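Glycosylation Associate Protein 1 (Streptococcus agalactiae serotype V, PDB 6OYC) probably acts with Gap2 and Gap3 in the accessory Sec system, supporting the glycosylation and export of a serine-rich adhesin. Local coordinates at residues K114-G126 with L131-A143. Residues are numbered along the deposited sequence; the frame is centred on the assembly and turned at random.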
ATOM      1  N   LYS A 114       5.674  -7.980  31.471  1.00 31.21           N
ATOM      2  CA  LYS A 114       6.069  -7.289  32.690  1.00 32.07           C
ATOM      3  C   LYS A 114       6.616  -8.293  33.690  1.00 33.16           C
ATOM      4  O   LYS A 114       6.341  -9.495  33.612  1.00 31.60           O
ATOM      5  CB  LYS A 114       4.900  -6.520  33.340  1.00 28.46           C
ATOM      6  CG  LYS A 114       4.308  -5.375  32.472  1.00 31.77           C
ATOM      7  CD  LYS A 114       3.480  -4.353  33.278  1.00 38.61           C
ATOM      8  CE  LYS A 114       2.707  -3.420  32.327  1.00 43.42           C
ATOM      9  NZ  LYS A 114       2.410  -2.034  32.836  1.00 39.33           N
ATOM     10  N   LYS A 115       7.382  -7.771  34.646  1.00 33.93           N
ATOM     11  CA  LYS A 115       7.939  -8.556  35.744  1.00 36.34           C
ATOM     12  C   LYS A 115       7.702  -7.758  37.022  1.00 39.91           C
ATOM     13  O   LYS A 115       8.324  -6.707  37.227  1.00 42.65           O
ATOM     14  CB  LYS A 115       9.429  -8.847  35.495  1.00 38.68           C
ATOM     15  CG  LYS A 115      10.207  -9.519  36.620  1.00 39.47           C
ATOM     16  CD  LYS A 115       9.584 -10.830  37.079  1.00 47.00           C
ATOM     17  CE  LYS A 115      10.471 -11.540  38.129  1.00 45.63           C
ATOM     18  NZ  LYS A 115      11.607 -12.228  37.478  1.00 44.73           N
ATOM     19  N   SER A 116       6.768  -8.224  37.852  1.00 35.28           N
ATOM     20  CA  SER A 116       6.342  -7.511  39.063  1.00 38.81           C
ATOM     21  C   SER A 116       6.138  -6.019  38.813  1.00 38.00           C
ATOM     22  O   SER A 116       6.665  -5.167  39.526  1.00 36.51           O
ATOM     23  CB  SER A 116       7.333  -7.724  40.203  1.00 38.11           C
ATOM     24  OG  SER A 116       7.736  -9.079  40.254  1.00 41.82           O
ATOM     25  N   GLY A 117       5.351  -5.695  37.789  1.00 39.47           N
ATOM     26  CA  GLY A 117       5.049  -4.310  37.483  1.00 35.61           C
ATOM     27  C   GLY A 117       6.066  -3.592  36.621  1.00 37.45           C
ATOM     28  O   GLY A 117       5.758  -2.519  36.104  1.00 41.01           O
ATOM     29  N   ASP A 118       7.270  -4.141  36.451  1.00 39.18           N
ATOM     30  CA  ASP A 118       8.268  -3.542  35.572  1.00 42.87           C
ATOM     31  C   ASP A 118       8.034  -3.972  34.130  1.00 35.91           C
ATOM     32  O   ASP A 118       7.974  -5.170  33.837  1.00 34.01           O
ATOM     33  CB  ASP A 118       9.680  -3.949  35.995  1.00 42.63           C
ATOM     34  CG  ASP A 118      10.210  -3.099  37.117  1.00 53.53           C
ATOM     35  OD1 ASP A 118       9.391  -2.410  37.769  1.00 56.10           O
ATOM     36  OD2 ASP A 118      11.439  -3.120  37.350  1.00 54.73           O
ATOM     37  N   LEU A 119       7.913  -2.996  33.236  1.00 32.84           N
ATOM     38  CA  LEU A 119       7.799  -3.286  31.812  1.00 35.30           C
ATOM     39  C   LEU A 119       9.076  -3.959  31.313  1.00 35.31           C
ATOM     40  O   LEU A 119      10.174  -3.415  31.470  1.00 33.11           O
ATOM     41  CB  LEU A 119       7.536  -2.003  31.023  1.00 33.53           C
ATOM     42  CG  LEU A 119       7.286  -2.203  29.520  1.00 36.81           C
ATOM     43  CD1 LEU A 119       6.138  -3.200  29.248  1.00 31.00           C
ATOM     44  CD2 LEU A 119       7.000  -0.876  28.834  1.00 35.78           C
ATOM     45  N   ILE A 120       8.940  -5.147  30.729  1.00 30.64           N
ATOM     46  CA  ILE A 120      10.047  -5.790  30.032  1.00 31.63           C
ATOM     47  C   ILE A 120       9.957  -5.588  28.524  1.00 32.82           C
ATOM     48  O   ILE A 120      10.962  -5.315  27.876  1.00 33.20           O
ATOM     49  CB  ILE A 120      10.112  -7.292  30.375  1.00 32.76           C
ATOM     50  CG1 ILE A 120      10.162  -7.498  31.888  1.00 32.03           C
ATOM     51  CG2 ILE A 120      11.311  -7.919  29.703  1.00 31.13           C
ATOM     52  CD1 ILE A 120      11.240  -6.702  32.534  1.00 32.46           C
ATOM     53  N   ALA A 121       8.771  -5.726  27.933  1.00 31.93           N
ATOM     54  CA  ALA A 121       8.701  -5.709  26.482  1.00 30.04           C
ATOM     55  C   ALA A 121       7.283  -5.419  26.025  1.00 31.91           C
ATOM     56  O   ALA A 121       6.315  -5.635  26.759  1.00 29.66           O
ATOM     57  CB  ALA A 121       9.182  -7.031  25.877  1.00 27.60           C
ATOM     58  N   LYS A 122       7.188  -4.917  24.792  1.00 29.38           N
ATOM     59  CA  LYS A 122       5.929  -4.791  24.073  1.00 27.16           C
ATOM     60  C   LYS A 122       6.020  -5.637  22.816  1.00 27.99           C
ATOM     61  O   LYS A 122       6.982  -5.525  22.058  1.00 29.34           O
ATOM     62  CB  LYS A 122       5.625  -3.347  23.725  1.00 24.68           C
ATOM     63  CG  LYS A 122       5.534  -2.459  24.910  1.00 28.96           C
ATOM     64  CD  LYS A 122       4.923  -1.106  24.554  1.00 25.85           C
ATOM     65  CE  LYS A 122       5.054  -0.128  25.734  1.00 34.42           C
ATOM     66  NZ  LYS A 122       4.117   1.061  25.665  1.00 35.03           N
ATOM     67  N   VAL A 123       5.038  -6.501  22.611  1.00 28.83           N
ATOM     68  CA  VAL A 123       5.060  -7.471  21.528  1.00 28.64           C
ATOM     69  C   VAL A 123       4.102  -6.993  20.456  1.00 27.14           C
ATOM     70  O   VAL A 123       2.948  -6.679  20.759  1.00 27.89           O
ATOM     71  CB  VAL A 123       4.684  -8.868  22.041  1.00 29.10           C
ATOM     72  CG1 VAL A 123       4.641  -9.859  20.895  1.00 24.10           C
ATOM     73  CG2 VAL A 123       5.677  -9.299  23.132  1.00 24.83           C
ATOM     74  N   GLN A 124       4.573  -6.928  19.211  1.00 26.72           N
ATOM     75  CA  GLN A 124       3.784  -6.390  18.110  1.00 27.73           C
ATOM     76  C   GLN A 124       3.557  -7.460  17.058  1.00 30.66           C
ATOM     77  O   GLN A 124       4.454  -8.268  16.769  1.00 25.17           O
ATOM     78  CB  GLN A 124       4.456  -5.174  17.476  1.00 24.88           C
ATOM     79  CG  GLN A 124       4.375  -3.912  18.363  1.00 24.46           C
ATOM     80  CD  GLN A 124       3.090  -3.142  18.151  1.00 28.01           C
ATOM     81  OE1 GLN A 124       2.200  -3.592  17.415  1.00 25.91           O
ATOM     82  NE2 GLN A 124       2.986  -1.962  18.774  1.00 24.37           N
ATOM     83  N   PHE A 125       2.352  -7.450  16.480  1.00 27.39           N
ATOM     84  CA  PHE A 125       1.944  -8.445  15.501  1.00 29.53           C
ATOM     85  C   PHE A 125       1.642  -7.786  14.161  1.00 31.22           C
ATOM     86  O   PHE A 125       1.178  -6.645  14.099  1.00 31.50           O
ATOM     87  CB  PHE A 125       0.731  -9.245  16.007  1.00 30.63           C
ATOM     88  CG  PHE A 125       0.960  -9.876  17.353  1.00 27.19           C
ATOM     89  CD1 PHE A 125       0.693  -9.172  18.525  1.00 30.10           C
ATOM     90  CD2 PHE A 125       1.502 -11.139  17.450  1.00 29.03           C
ATOM     91  CE1 PHE A 125       0.932  -9.740  19.775  1.00 25.81           C
ATOM     92  CE2 PHE A 125       1.729 -11.716  18.684  1.00 31.27           C
ATOM     93  CZ  PHE A 125       1.442 -11.008  19.849  1.00 29.47           C
ATOM     94  N   GLY A 126       1.934  -8.513  13.084  1.00 28.56           N
ATOM     95  CA  GLY A 126       1.692  -8.020  11.750  1.00 26.93           C
ATOM     96  C   GLY A 126       0.231  -8.102  11.333  1.00 31.74           C
ATOM     97  O   GLY A 126      -0.645  -8.599  12.048  1.00 30.60           O
ATOM     98  N   LEU A 131       4.476 -12.508  14.516  1.00 28.20           N
ATOM     99  CA  LEU A 131       5.354 -11.667  15.320  1.00 27.37           C
ATOM    100  C   LEU A 131       6.291 -10.868  14.408  1.00 30.44           C
ATOM    101  O   LEU A 131       7.062 -11.450  13.629  1.00 27.99           O
ATOM    102  CB  LEU A 131       6.159 -12.541  16.289  1.00 27.81           C
ATOM    103  CG  LEU A 131       7.241 -11.813  17.082  1.00 30.15           C
ATOM    104  CD1 LEU A 131       6.575 -10.959  18.164  1.00 25.28           C
ATOM    105  CD2 LEU A 131       8.207 -12.803  17.691  1.00 29.73           C
ATOM    106  N   THR A 132       6.217  -9.539  14.491  1.00 28.97           N
ATOM    107  CA  THR A 132       7.069  -8.661  13.692  1.00 29.53           C
ATOM    108  C   THR A 132       8.210  -8.062  14.506  1.00 29.46           C
ATOM    109  O   THR A 132       9.374  -8.123  14.088  1.00 30.14           O
ATOM    110  CB  THR A 132       6.249  -7.527  13.067  1.00 32.40           C
ATOM    111  OG1 THR A 132       5.400  -6.942  14.067  1.00 29.73           O
ATOM    112  CG2 THR A 132       5.398  -8.058  11.920  1.00 32.45           C
ATOM    113  N   HIS A 133       7.914  -7.479  15.659  1.00 25.65           N
ATOM    114  CA  HIS A 133       9.016  -6.962  16.454  1.00 32.48           C
ATOM    115  C   HIS A 133       8.653  -6.953  17.931  1.00 31.16           C
ATOM    116  O   HIS A 133       7.477  -6.965  18.309  1.00 27.78           O
ATOM    117  CB  HIS A 133       9.468  -5.566  15.975  1.00 26.78           C
ATOM    118  CG  HIS A 133       8.445  -4.481  16.134  1.00 31.76           C
ATOM    119  ND1 HIS A 133       7.546  -4.145  15.137  1.00 30.92           N
ATOM    120  CD2 HIS A 133       8.239  -3.594  17.136  1.00 30.51           C
ATOM    121  CE1 HIS A 133       6.812  -3.122  15.535  1.00 26.79           C
ATOM    122  NE2 HIS A 133       7.217  -2.763  16.741  1.00 31.23           N
ATOM    123  N   ILE A 134       9.697  -6.963  18.762  1.00 29.19           N
ATOM    124  CA  ILE A 134       9.563  -6.771  20.199  1.00 29.64           C
ATOM    125  C   ILE A 134      10.390  -5.557  20.619  1.00 33.79           C
ATOM    126  O   ILE A 134      11.607  -5.503  20.368  1.00 29.24           O
ATOM    127  CB  ILE A 134       9.997  -8.016  20.981  1.00 30.73           C
ATOM    128  CG1 ILE A 134       9.119  -9.213  20.623  1.00 25.03           C
ATOM    129  CG2 ILE A 134       9.995  -7.717  22.460  1.00 26.85           C
ATOM    130  CD1 ILE A 134       9.744 -10.524  21.024  1.00 26.59           C
ATOM    131  N   ASP A 135       9.727  -4.587  21.268  1.00 30.33           N
ATOM    132  CA  ASP A 135      10.421  -3.489  21.929  1.00 29.96           C
ATOM    133  C   ASP A 135      10.827  -3.965  23.313  1.00 31.25           C
ATOM    134  O   ASP A 135       9.968  -4.329  24.122  1.00 30.32           O
ATOM    135  CB  ASP A 135       9.541  -2.249  22.038  1.00 31.09           C
ATOM    136  CG  ASP A 135       9.263  -1.599  20.686  1.00 35.89           C
ATOM    137  OD1 ASP A 135       9.942  -1.931  19.682  1.00 34.06           O
ATOM    138  OD2 ASP A 135       8.339  -0.755  20.639  1.00 38.30           O
ATOM    139  N   TYR A 136      12.124  -3.985  23.580  1.00 29.82           N
ATOM    140  CA  TYR A 136      12.651  -4.520  24.823  1.00 29.60           C
ATOM    141  C   TYR A 136      13.134  -3.355  25.675  1.00 32.99           C
ATOM    142  O   TYR A 136      13.818  -2.456  25.177  1.00 33.12           O
ATOM    143  CB  TYR A 136      13.772  -5.520  24.543  1.00 31.82           C
ATOM    144  CG  TYR A 136      13.977  -6.510  25.652  1.00 31.83           C
ATOM    145  CD1 TYR A 136      14.771  -6.199  26.751  1.00 32.38           C
ATOM    146  CD2 TYR A 136      13.384  -7.763  25.603  1.00 29.31           C
ATOM    147  CE1 TYR A 136      14.955  -7.107  27.770  1.00 35.81           C
ATOM    148  CE2 TYR A 136      13.576  -8.686  26.612  1.00 30.38           C
ATOM    149  CZ  TYR A 136      14.355  -8.357  27.693  1.00 36.25           C
ATOM    150  OH  TYR A 136      14.538  -9.284  28.696  1.00 36.64           O
ATOM    151  N   PHE A 137      12.750  -3.360  26.944  1.00 34.55           N
ATOM    152  CA  PHE A 137      12.872  -2.193  27.800  1.00 35.91           C
ATOM    153  C   PHE A 137      13.822  -2.489  28.939  1.00 35.71           C
ATOM    154  O   PHE A 137      13.955  -3.636  29.365  1.00 37.23           O
ATOM    155  CB  PHE A 137      11.519  -1.766  28.406  1.00 36.51           C
ATOM    156  CG  PHE A 137      10.619  -1.091  27.435  1.00 35.15           C
ATOM    157  CD1 PHE A 137       9.920  -1.840  26.495  1.00 27.95           C
ATOM    158  CD2 PHE A 137      10.472   0.291  27.455  1.00 32.91           C
ATOM    159  CE1 PHE A 137       9.093  -1.223  25.589  1.00 29.08           C
ATOM    160  CE2 PHE A 137       9.647   0.920  26.543  1.00 35.27           C
ATOM    161  CZ  PHE A 137       8.963   0.162  25.595  1.00 32.33           C
ATOM    162  N   ALA A 138      14.455  -1.429  29.435  1.00 40.91           N
ATOM    163  CA  ALA A 138      15.140  -1.445  30.715  1.00 47.27           C
ATOM    164  C   ALA A 138      14.843  -0.124  31.399  1.00 50.73           C
ATOM    165  O   ALA A 138      14.860   0.929  30.750  1.00 49.56           O
ATOM    166  CB  ALA A 138      16.645  -1.658  30.562  1.00 42.17           C
ATOM    167  N   ASN A 139      14.514  -0.197  32.694  1.00 49.21           N
ATOM    168  CA  ASN A 139      14.166   0.975  33.495  1.00 46.20           C
ATOM    169  C   ASN A 139      13.140   1.848  32.793  1.00 52.00           C
ATOM    170  O   ASN A 139      13.301   3.064  32.696  1.00 53.43           O
ATOM    171  CB  ASN A 139      15.402   1.811  33.832  1.00 48.06           C
ATOM    172  CG  ASN A 139      16.442   1.040  34.592  1.00 55.19           C
ATOM    173  OD1 ASN A 139      17.552   0.822  34.097  1.00 57.95           O
ATOM    174  ND2 ASN A 139      16.101   0.628  35.816  1.00 54.86           N
ATOM    175  N   GLU A 140      12.089   1.217  32.267  1.00 59.32           N
ATOM    176  CA  GLU A 140      10.967   1.913  31.642  1.00 60.69           C
ATOM    177  C   GLU A 140      11.350   2.655  30.363  1.00 54.54           C
ATOM    178  O   GLU A 140      10.579   3.505  29.883  1.00 54.50           O
ATOM    179  CB  GLU A 140      10.318   2.903  32.620  1.00 73.19           C
ATOM    180  CG  GLU A 140       9.492   2.260  33.707  1.00104.21           C
ATOM    181  CD  GLU A 140       8.334   1.462  33.160  1.00145.79           C
ATOM    182  OE1 GLU A 140       8.355   0.219  33.278  1.00180.96           O
ATOM    183  OE2 GLU A 140       7.396   2.082  32.617  1.00167.74           O
ATOM    184  N   GLN A 141      12.514   2.378  29.792  1.00 50.68           N
ATOM    185  CA  GLN A 141      12.966   3.078  28.601  1.00 48.63           C
ATOM    186  C   GLN A 141      13.370   2.036  27.576  1.00 42.37           C
ATOM    187  O   GLN A 141      14.018   1.042  27.930  1.00 39.07           O
ATOM    188  CB  GLN A 141      14.136   4.022  28.932  1.00 49.44           C
ATOM    189  CG  GLN A 141      14.952   4.486  27.728  1.00 58.21           C
ATOM    190  CD  GLN A 141      16.070   5.455  28.107  1.00 65.25           C
ATOM    191  OE1 GLN A 141      15.834   6.654  28.246  1.00 68.07           O
ATOM    192  NE2 GLN A 141      17.290   4.933  28.281  1.00 60.29           N
ATOM    193  N   ILE A 142      12.969   2.238  26.313  1.00 37.29           N
ATOM    194  CA  ILE A 142      13.285   1.226  25.307  1.00 36.57           C
ATOM    195  C   ILE A 142      14.795   1.116  25.177  1.00 34.97           C
ATOM    196  O   ILE A 142      15.516   2.118  25.190  1.00 32.75           O
ATOM    197  CB  ILE A 142      12.597   1.516  23.956  1.00 35.84           C
ATOM    198  CG1 ILE A 142      12.852   0.351  22.988  1.00 31.70           C
ATOM    199  CG2 ILE A 142      13.035   2.861  23.332  1.00 29.77           C
ATOM    200  CD1 ILE A 142      12.046   0.431  21.717  1.00 31.32           C
ATOM    201  N   ALA A 143      15.287  -0.114  25.138  1.00 34.57           N
ATOM    202  CA  ALA A 143      16.714  -0.367  25.024  1.00 33.74           C
ATOM    203  C   ALA A 143      17.082  -0.971  23.683  1.00 37.24           C
ATOM    204  O   ALA A 143      18.093  -0.573  23.082  1.00 36.64           O
ATOM    205  CB  ALA A 143      17.183  -1.297  26.143  1.00 26.27           C
TER
HETATM  206  O   HOH W   1       3.826  -4.845  12.934  1.00 31.90           O
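Leu-119 sets its methyl CD2 squarely over the Phe-137 ring, 3.6 Å from the centroid and 2° off the normal, where strands 118-125 and 131-138 of an antiparallel hairpin approach their far ends. The leucine CG stands anti to the backbone N (chi1 -175°), which carries the branch across to the neighbouring strand. Ile-142 CB lies over the opposite face of the ring, toward the rim, and the extended Lys-122 chain crosses beside it, CG lying 3.8 Å from Phe-137 CE1. On the same sheet face, near the connecting loop, His-133 and Gln-124 lie side by side and point the same way, the amide and imidazole planes 28° apart. Gln-124 CB rests over one imidazole face, off centre, while a bend at chi2 leads the amide away to Tyr-23 OH. The other face is mostly apolar: Val-123 CG1 meets Leu-131 CD1 at 3.5 Å, Ala-121 CB touches Ile-134 CG2 at 3.6 Å, and Ile-120 CG2 runs alongside the phenol of Tyr-136. Reciprocal backbone bonds join Lys-122 and Asp-135. Beyond them Ile-120 O accepts Phe-137 N at 2.8 Å, next to a classic beta bulge in which Ile-120 and Ala-121 both face Val-113. Past the bulge, the poorly ordered Glu-140, in the type I' turn from Ala-138 to Gln-141, brings OE1 to Leu-119 N at 3.2 Å, nearly in line with its C-O bond. Asp-135 turns its carboxylate to Lys-145 on the next strand, in a salt bridge. Hydrophobic packing on one face and CH-pi contacts on the other thus flank the backbone bonds, while Gln-124 ties the hairpin to Tyr-23, outside the antiparallel sheet, and Asp-135 ties it to the next strand of that sheet.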